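Local coordinates for protein ALDH21) (Physcomitrella patens subsp. patens, PDB 5MZ5) that oxidises succinic semialdehyde with NADP(+) as an aldehyde dehydrogenase of mosses and some other plants, and probably also accepts glyceraldehyde 3-phosphate, at residues V185-W188 against N193-A196; N189-L194 against S215-S220; V195-A200 against A473-S478. All coordinates share one frame; numbering follows the deposited sequence.

Interaction 1: V185-W188 against N193-A196; sequences VSPW and NLVA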
loop_
_atom_site.group_PDB
_atom_site.type_symbol
_atom_site.label_atom_id
_atom_site.label_comp_id
_atom_site.label_asym_id
_atom_site.label_seq_id
_atom_site.Cartn_x
_atom_site.Cartn_y
_atom_site.Cartn_z
ATOM N N VAL A 185 3.999 29.467 6.990
ATOM C CA VAL A 185 4.666 30.664 6.490
ATOM C C VAL A 185 4.829 30.445 4.992
ATOM O O VAL A 185 5.501 29.511 4.567
ATOM C CB VAL A 185 6.002 30.974 7.231
ATOM C CG1 VAL A 185 6.636 32.264 6.692
ATOM C CG2 VAL A 185 5.783 31.079 8.759
ATOM N N SER A 186 4.141 31.259 4.198
ATOM C CA SER A 186 4.073 31.093 2.749
ATOM C C SER A 186 4.833 32.189 1.951
ATOM O O SER A 186 5.148 33.236 2.507
ATOM C CB SER A 186 2.617 30.981 2.317
ATOM O OG SER A 186 1.870 32.093 2.775
ATOM N N PRO A 187 5.145 31.952 0.650
ATOM C CA PRO A 187 5.927 32.942 -0.109
ATOM C C PRO A 187 5.100 33.911 -0.972
ATOM O O PRO A 187 3.860 33.843 -1.015
ATOM C CB PRO A 187 6.807 32.044 -0.980
ATOM C CG PRO A 187 5.869 30.909 -1.344
ATOM C CD PRO A 187 4.891 30.746 -0.178
ATOM N N TRP A 188 5.812 34.778 -1.709
ATOM C CA TRP A 188 5.223 35.767 -2.587
ATOM C C TRP A 188 5.179 35.347 -4.065
ATOM O O TRP A 188 4.453 35.985 -4.829
ATOM C CB TRP A 188 5.912 37.145 -2.414
ATOM C CG TRP A 188 7.409 37.125 -2.555
ATOM C CD1 TRP A 188 8.325 37.187 -1.545
ATOM C CD2 TRP A 188 8.164 37.034 -3.781
ATOM N NE1 TRP A 188 9.605 37.132 -2.060
ATOM C CE2 TRP A 188 9.536 37.036 -3.429
ATOM C CE3 TRP A 188 7.817 36.966 -5.146
ATOM C CZ2 TRP A 188 10.560 36.978 -4.392
ATOM C CZ3 TRP A 188 8.829 36.882 -6.096
ATOM C CH2 TRP A 188 10.182 36.904 -5.718
ATOM N N ASN A 193 -1.304 29.212 -4.801
ATOM C CA ASN A 193 -0.966 27.799 -4.903
ATOM C C ASN A 193 -0.061 27.300 -3.782
ATOM O O ASN A 193 -0.309 26.217 -3.259
ATOM C CB ASN A 193 -0.385 27.444 -6.286
ATOM C CG ASN A 193 -0.203 25.946 -6.484
ATOM O OD1 ASN A 193 0.905 25.422 -6.401
ATOM N ND2 ASN A 193 -1.286 25.210 -6.568
ATOM N N LEU A 194 0.969 28.065 -3.406
ATOM C CA LEU A 194 1.886 27.612 -2.364
ATOM C C LEU A 194 1.270 27.759 -0.967
ATOM O O LEU A 194 1.712 27.079 -0.036
ATOM C CB LEU A 194 3.297 28.213 -2.489
ATOM C CG LEU A 194 4.082 27.691 -3.741
ATOM C CD1 LEU A 194 5.412 28.432 -3.950
ATOM C CD2 LEU A 194 4.324 26.187 -3.678
ATOM N N VAL A 195 0.153 28.511 -0.867
ATOM C CA VAL A 195 -0.662 28.589 0.355
ATOM C C VAL A 195 -1.532 27.316 0.384
ATOM O O VAL A 195 -1.561 26.611 1.403
ATOM C CB VAL A 195 -1.514 29.884 0.420
ATOM C CG1 VAL A 195 -2.651 29.749 1.439
ATOM C CG2 VAL A 195 -0.640 31.085 0.740
ATOM N N ALA A 196 -2.219 27.021 -0.757
ATOM C CA ALA A 196 -3.087 25.846 -0.938
ATOM C C ALA A 196 -2.364 24.544 -0.572
ATOM O O ALA A 196 -2.955 23.701 0.100
ATOM C CB ALA A 196 -3.605 25.775 -2.379
#
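Apolar packing carries one half of this buried contact: the ring of Pro187 lies across the side chain of Leu194, the two crossing at about a right angle. CG of the proline meets the methyl CD1 of Leu194 at 3.6 Å, while CD of Pro187 rests 3.8 Å from CB of Leu194, so the leucine touches the ring both near its root and at the end of one branch. The other half is a polar group against a methyl. OG of Ser186 stands 3.4 Å from CG2 of Val195, and CB of Ser186 is 3.6 Å from the same CG2. In the valine, chi1 of 162° puts CG1 anti to the backbone N and leaves CG2, anti to the carbonyl carbon, as the branch that meets the serine. No hydrogen bond crosses between the segments, which meet through van der Waals contacts. Leu211 of strand 209-212 also touches Ser186 and Val195, and Thr264 of strand 260-264 touches Pro187 and Leu194. Ser186 and Trp188 bind NADP(+) in a structure of this protein, and the chain here runs from strand 182-185 through a loop into helix 193-205, the strand-loop-helix passage of a Rossmann-type cofactor domain.

Interaction 2: N189-L194 against S215-S220; sequences NFPLNL and SRTPLS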
loop_
_atom_site.group_PDB
_atom_site.type_symbol
_atom_site.label_atom_id
_atom_site.label_comp_id
_atom_site.label_asym_id
_atom_site.label_seq_id
_atom_site.Cartn_x
_atom_site.Cartn_y
_atom_site.Cartn_z
ATOM N N ASN A 189 5.946 34.310 -4.479
ATOM C CA ASN A 189 6.028 33.903 -5.903
ATOM C C ASN A 189 4.804 33.095 -6.425
ATOM O O ASN A 189 4.487 33.201 -7.624
ATOM C CB ASN A 189 7.335 33.196 -6.227
ATOM C CG ASN A 189 7.577 31.909 -5.492
ATOM O OD1 ASN A 189 7.748 31.869 -4.271
ATOM N ND2 ASN A 189 7.702 30.846 -6.237
ATOM N N PHE A 190 4.131 32.310 -5.564
ATOM C CA PHE A 190 2.863 31.632 -5.929
ATOM C C PHE A 190 1.987 31.840 -4.694
ATOM O O PHE A 190 1.816 30.905 -3.903
ATOM C CB PHE A 190 3.041 30.131 -6.234
ATOM C CG PHE A 190 3.559 29.804 -7.614
ATOM C CD1 PHE A 190 4.928 29.825 -7.888
ATOM C CD2 PHE A 190 2.686 29.447 -8.635
ATOM C CE1 PHE A 190 5.408 29.536 -9.176
ATOM C CE2 PHE A 190 3.165 29.158 -9.923
ATOM C CZ PHE A 190 4.523 29.197 -10.181
ATOM N N PRO A 191 1.495 33.082 -4.462
ATOM C CA PRO A 191 0.793 33.371 -3.196
ATOM C C PRO A 191 -0.546 32.682 -2.977
ATOM O O PRO A 191 -1.094 32.779 -1.872
ATOM C CB PRO A 191 0.645 34.889 -3.204
ATOM C CG PRO A 191 0.698 35.275 -4.616
ATOM C CD PRO A 191 1.607 34.300 -5.293
ATOM N N LEU A 192 -1.064 31.993 -3.992
ATOM C CA LEU A 192 -2.293 31.239 -3.819
ATOM C C LEU A 192 -1.984 29.737 -3.765
ATOM O O LEU A 192 -2.331 29.082 -2.783
ATOM C CB LEU A 192 -3.320 31.591 -4.907
ATOM C CG LEU A 192 -4.666 30.865 -4.836
ATOM C CD1 LEU A 192 -5.517 31.352 -3.662
ATOM C CD2 LEU A 192 -5.413 30.979 -6.144
ATOM N N ASN A 193 -1.304 29.212 -4.801
ATOM C CA ASN A 193 -0.966 27.799 -4.903
ATOM C C ASN A 193 -0.061 27.300 -3.782
ATOM O O ASN A 193 -0.309 26.217 -3.259
ATOM C CB ASN A 193 -0.385 27.444 -6.286
ATOM C CG ASN A 193 -0.203 25.946 -6.484
ATOM O OD1 ASN A 193 0.905 25.422 -6.401
ATOM N ND2 ASN A 193 -1.286 25.210 -6.568
ATOM N N LEU A 194 0.969 28.065 -3.406
ATOM C CA LEU A 194 1.886 27.612 -2.364
ATOM C C LEU A 194 1.270 27.759 -0.967
ATOM O O LEU A 194 1.712 27.079 -0.036
ATOM C CB LEU A 194 3.297 28.213 -2.489
ATOM C CG LEU A 194 4.082 27.691 -3.741
ATOM C CD1 LEU A 194 5.412 28.432 -3.950
ATOM C CD2 LEU A 194 4.324 26.187 -3.678
ATOM N N SER A 215 3.905 39.367 3.264
ATOM C CA SER A 215 3.413 40.739 3.389
ATOM C C SER A 215 3.266 41.469 2.052
ATOM O O SER A 215 2.380 42.311 1.930
ATOM C CB SER A 215 4.268 41.535 4.369
ATOM O OG SER A 215 3.899 41.146 5.680
ATOM N N ARG A 216 4.068 41.102 1.044
ATOM C CA ARG A 216 3.988 41.681 -0.304
ATOM C C ARG A 216 2.788 41.148 -1.092
ATOM O O ARG A 216 2.281 41.851 -1.963
ATOM C CB ARG A 216 5.283 41.423 -1.089
ATOM C CG ARG A 216 6.275 42.573 -0.996
ATOM C CD ARG A 216 7.506 42.363 -1.869
ATOM N NE ARG A 216 8.385 41.321 -1.336
ATOM C CZ ARG A 216 9.681 41.202 -1.619
ATOM N NH1 ARG A 216 10.276 42.076 -2.420
ATOM N NH2 ARG A 216 10.392 40.216 -1.090
ATOM N N THR A 217 2.367 39.881 -0.827
ATOM C CA THR A 217 1.276 39.224 -1.547
ATOM C C THR A 217 0.264 38.531 -0.582
ATOM O O THR A 217 0.064 37.321 -0.703
ATOM C CB THR A 217 1.863 38.193 -2.535
ATOM O OG1 THR A 217 2.550 37.191 -1.779
ATOM C CG2 THR A 217 2.775 38.802 -3.598
ATOM N N PRO A 218 -0.434 39.250 0.333
ATOM C CA PRO A 218 -1.329 38.544 1.270
ATOM C C PRO A 218 -2.768 38.337 0.823
ATOM O O PRO A 218 -3.495 37.618 1.492
ATOM C CB PRO A 218 -1.301 39.457 2.505
ATOM C CG PRO A 218 -1.157 40.828 1.930
ATOM C CD PRO A 218 -0.363 40.698 0.652
ATOM N N LEU A 219 -3.201 39.020 -0.237
ATOM C CA LEU A 219 -4.605 39.042 -0.642
ATOM C C LEU A 219 -5.161 37.712 -1.072
ATOM O O LEU A 219 -6.337 37.465 -0.822
ATOM C CB LEU A 219 -4.865 40.105 -1.716
ATOM C CG LEU A 219 -4.253 41.480 -1.483
ATOM C CD1 LEU A 219 -4.485 42.345 -2.685
ATOM C CD2 LEU A 219 -4.787 42.141 -0.183
ATOM N N SER A 220 -4.335 36.861 -1.709
ATOM C CA SER A 220 -4.717 35.519 -2.170
ATOM C C SER A 220 -5.037 34.647 -0.972
ATOM O O SER A 220 -6.043 33.920 -0.981
ATOM C CB SER A 220 -3.608 34.891 -3.010
ATOM O OG SER A 220 -3.507 35.569 -4.246
HETATM O O HOH W 1 -0.631 34.834 -0.022
#
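The backbones of 189-194 and 215-220 approach most closely at Leu192 and Ser220, whose CA atoms are 5.2 Å apart; each segment is a loop that runs into a helix, 193-205 on one side and 219-229 on the other. A water joins the two main chains, donating to Pro191 O at 2.8 Å and to Thr217 O at 2.7 Å. Around this bridge the side chains pack without a direct hydrogen bond. The ring of Pro191 crosses Thr217 at about a right angle, its CB 3.3 Å from OG1 of Thr217 and its CG 3.8 Å from the threonine CB. With chi1 at 63°, OG1 sits between the backbone N and the carbonyl carbon of its own residue, which turns the hydroxyl onto the proline. Ser220 meets the neighbouring turn through its methylene: CB lies 3.5 Å from Pro191 O and 3.8 Å from CB of Leu192. CD1 of Leu192 reaches Ser220 O at 3.7 Å. The serine hydroxyl itself is bonded to Glu125 of helix 115-126, from which Leu122 also packs on Pro191 and Ile118 on Leu192. Chemically, the two carbonyls share a water, whereas OG1 of Thr217 is buried with no partner in the model, so this part of the contact rests on packing and probably carries a desolvation cost.

Interaction 3: V195-A200 against A473-S478; sequences VAHKVA and ALRVDS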
loop_
_atom_site.group_PDB
_atom_site.type_symbol
_atom_site.label_atom_id
_atom_site.label_comp_id
_atom_site.label_asym_id
_atom_site.label_seq_id
_atom_site.Cartn_x
_atom_site.Cartn_y
_atom_site.Cartn_z
ATOM N N VAL A 195 0.153 28.511 -0.867
ATOM C CA VAL A 195 -0.662 28.589 0.355
ATOM C C VAL A 195 -1.532 27.316 0.384
ATOM O O VAL A 195 -1.561 26.611 1.403
ATOM C CB VAL A 195 -1.514 29.884 0.420
ATOM C CG1 VAL A 195 -2.651 29.749 1.439
ATOM C CG2 VAL A 195 -0.640 31.085 0.740
ATOM N N ALA A 196 -2.219 27.021 -0.757
ATOM C CA ALA A 196 -3.087 25.846 -0.938
ATOM C C ALA A 196 -2.364 24.544 -0.572
ATOM O O ALA A 196 -2.955 23.701 0.100
ATOM C CB ALA A 196 -3.605 25.775 -2.379
ATOM N N HIS A 197 -1.065 24.422 -0.937
ATOM C CA HIS A 197 -0.254 23.233 -0.653
ATOM C C HIS A 197 0.048 23.020 0.845
ATOM O O HIS A 197 0.570 21.966 1.215
ATOM C CB HIS A 197 1.025 23.220 -1.509
ATOM C CG HIS A 197 0.800 22.595 -2.854
ATOM N ND1 HIS A 197 0.549 21.229 -2.988
ATOM C CD2 HIS A 197 0.769 23.165 -4.081
ATOM C CE1 HIS A 197 0.409 21.017 -4.279
ATOM N NE2 HIS A 197 0.530 22.153 -4.976
ATOM N N LYS A 198 -0.313 23.991 1.703
ATOM C CA LYS A 198 -0.179 23.873 3.158
ATOM C C LYS A 198 -1.568 23.764 3.800
ATOM O O LYS A 198 -1.805 22.869 4.619
ATOM C CB LYS A 198 0.601 25.068 3.753
ATOM C CG LYS A 198 2.025 25.189 3.249
ATOM C CD LYS A 198 2.766 26.327 3.951
ATOM C CE LYS A 198 4.144 26.581 3.373
ATOM N NZ LYS A 198 4.991 25.344 3.309
ATOM N N VAL A 199 -2.483 24.655 3.407
ATOM C CA VAL A 199 -3.856 24.780 3.923
ATOM C C VAL A 199 -4.754 23.564 3.562
ATOM O O VAL A 199 -5.425 23.043 4.450
ATOM C CB VAL A 199 -4.497 26.126 3.489
ATOM C CG1 VAL A 199 -6.017 26.146 3.706
ATOM C CG2 VAL A 199 -3.818 27.301 4.187
ATOM N N ALA A 200 -4.771 23.133 2.284
ATOM C CA ALA A 200 -5.612 21.998 1.838
ATOM C C ALA A 200 -5.239 20.703 2.591
ATOM O O ALA A 200 -6.143 20.125 3.167
ATOM C CB ALA A 200 -5.540 21.822 0.320
ATOM N N ALA A 473 10.988 22.697 -14.766
ATOM C CA ALA A 473 9.949 23.584 -14.255
ATOM C C ALA A 473 8.550 22.927 -14.146
ATOM O O ALA A 473 7.598 23.577 -13.713
ATOM C CB ALA A 473 9.900 24.872 -15.063
ATOM N N LEU A 474 8.458 21.626 -14.417
ATOM C CA LEU A 474 7.211 20.882 -14.335
ATOM C C LEU A 474 6.873 20.398 -12.925
ATOM O O LEU A 474 7.689 19.767 -12.261
ATOM C CB LEU A 474 7.208 19.721 -15.346
ATOM C CG LEU A 474 5.936 18.859 -15.455
ATOM C CD1 LEU A 474 4.734 19.683 -15.930
ATOM C CD2 LEU A 474 6.173 17.691 -16.406
ATOM N N ARG A 475 5.652 20.705 -12.482
ATOM C CA ARG A 475 5.098 20.232 -11.229
ATOM C C ARG A 475 3.621 19.856 -11.366
ATOM O O ARG A 475 2.802 20.689 -11.763
ATOM C CB ARG A 475 5.289 21.233 -10.074
ATOM C CG ARG A 475 4.809 20.628 -8.728
ATOM C CD ARG A 475 4.680 21.655 -7.633
ATOM N NE ARG A 475 4.211 21.046 -6.388
ATOM C CZ ARG A 475 4.091 21.695 -5.237
ATOM N NH1 ARG A 475 4.376 22.990 -5.164
ATOM N NH2 ARG A 475 3.712 21.049 -4.142
ATOM N N VAL A 476 3.284 18.613 -10.989
ATOM C CA VAL A 476 1.908 18.137 -10.901
ATOM C C VAL A 476 1.573 18.276 -9.409
ATOM O O VAL A 476 2.358 17.858 -8.557
ATOM C CB VAL A 476 1.689 16.700 -11.446
ATOM C CG1 VAL A 476 0.211 16.302 -11.356
ATOM C CG2 VAL A 476 2.174 16.596 -12.889
ATOM N N ASP A 477 0.406 18.855 -9.093
ATOM C CA ASP A 477 0.016 19.159 -7.714
ATOM C C ASP A 477 -0.205 17.912 -6.818
ATOM O O ASP A 477 -0.304 18.061 -5.593
ATOM C CB ASP A 477 -1.175 20.113 -7.704
ATOM C CG ASP A 477 -0.804 21.457 -8.324
ATOM O OD1 ASP A 477 -0.086 22.237 -7.670
ATOM O OD2 ASP A 477 -1.154 21.684 -9.494
ATOM N N SER A 478 -0.146 16.695 -7.410
ATOM C CA SER A 478 -0.237 15.444 -6.666
ATOM C C SER A 478 1.120 14.743 -6.477
ATOM O O SER A 478 1.207 13.770 -5.720
ATOM C CB SER A 478 -1.235 14.499 -7.334
ATOM O OG SER A 478 -0.789 14.120 -8.622
#
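Helix 193-205 faces an irregular loop here, and the nearest CA atoms, those of His197 and Asp477, are 8.2 Å apart, so side chains span the gap. The imidazole of His197 is engaged on a face and at an edge. Over one face lies the guanidinium of Arg475, nearly parallel at 18° with centres 3.8 Å apart; its NH2 sits above the middle of the ring, 3.3 Å from CE1 of His197. The arginine gets there as a straight rod, CG anti to the backbone N (chi1 -174°) and the chain extended through NE. At the edge, NE2 of His197 donates to OD1 of Asp477 at 2.8 Å, close to linear at 165°, using the anti lone pair of an oxygen that lies almost in the ring plane. This His-carboxylate pair lies beside the succinate site, probably where the substrate's carboxylate end is held: Arg475 binds succinate in a structure of this protein, as does Arg139, which forms a salt bridge with OD2 of Asp477. With an alanine here instead of His197, the guanidinium would probably lose the imidazole stacked on one face and turn more freely, and OD1 the near-linear N-H bond from the ring. Asn193 ND2 adds a weak hydrogen bond to OD1, and Tyr481 makes a cation-pi contact with Arg475.

How the interactions relate
Helix 193-205 enters all three interactions. Interactions 1 and 2 share Asn193 and Leu194, with centres about 6 Å apart; interactions 1 and 3 share Val195 and Ala196, about 9 Å apart, and 2 and 3 are about 13 Å apart. Along the chain, 185-188, 189-194 and 195-200 follow one another, 215-220 comes after strand 209-212, and the loop segment 473-478 returns from far down the sequence. Interactions 1 and 2 touch where Trp188 CA lies 3.1 Å from Thr217 OG1, and 1 and 3 where Leu194 CD2 lies 3.5 Å from Arg475 NH1. The helix's first turns thus run close to residues that bind NADP(+), such as Ser186, and succinate, such as Arg475.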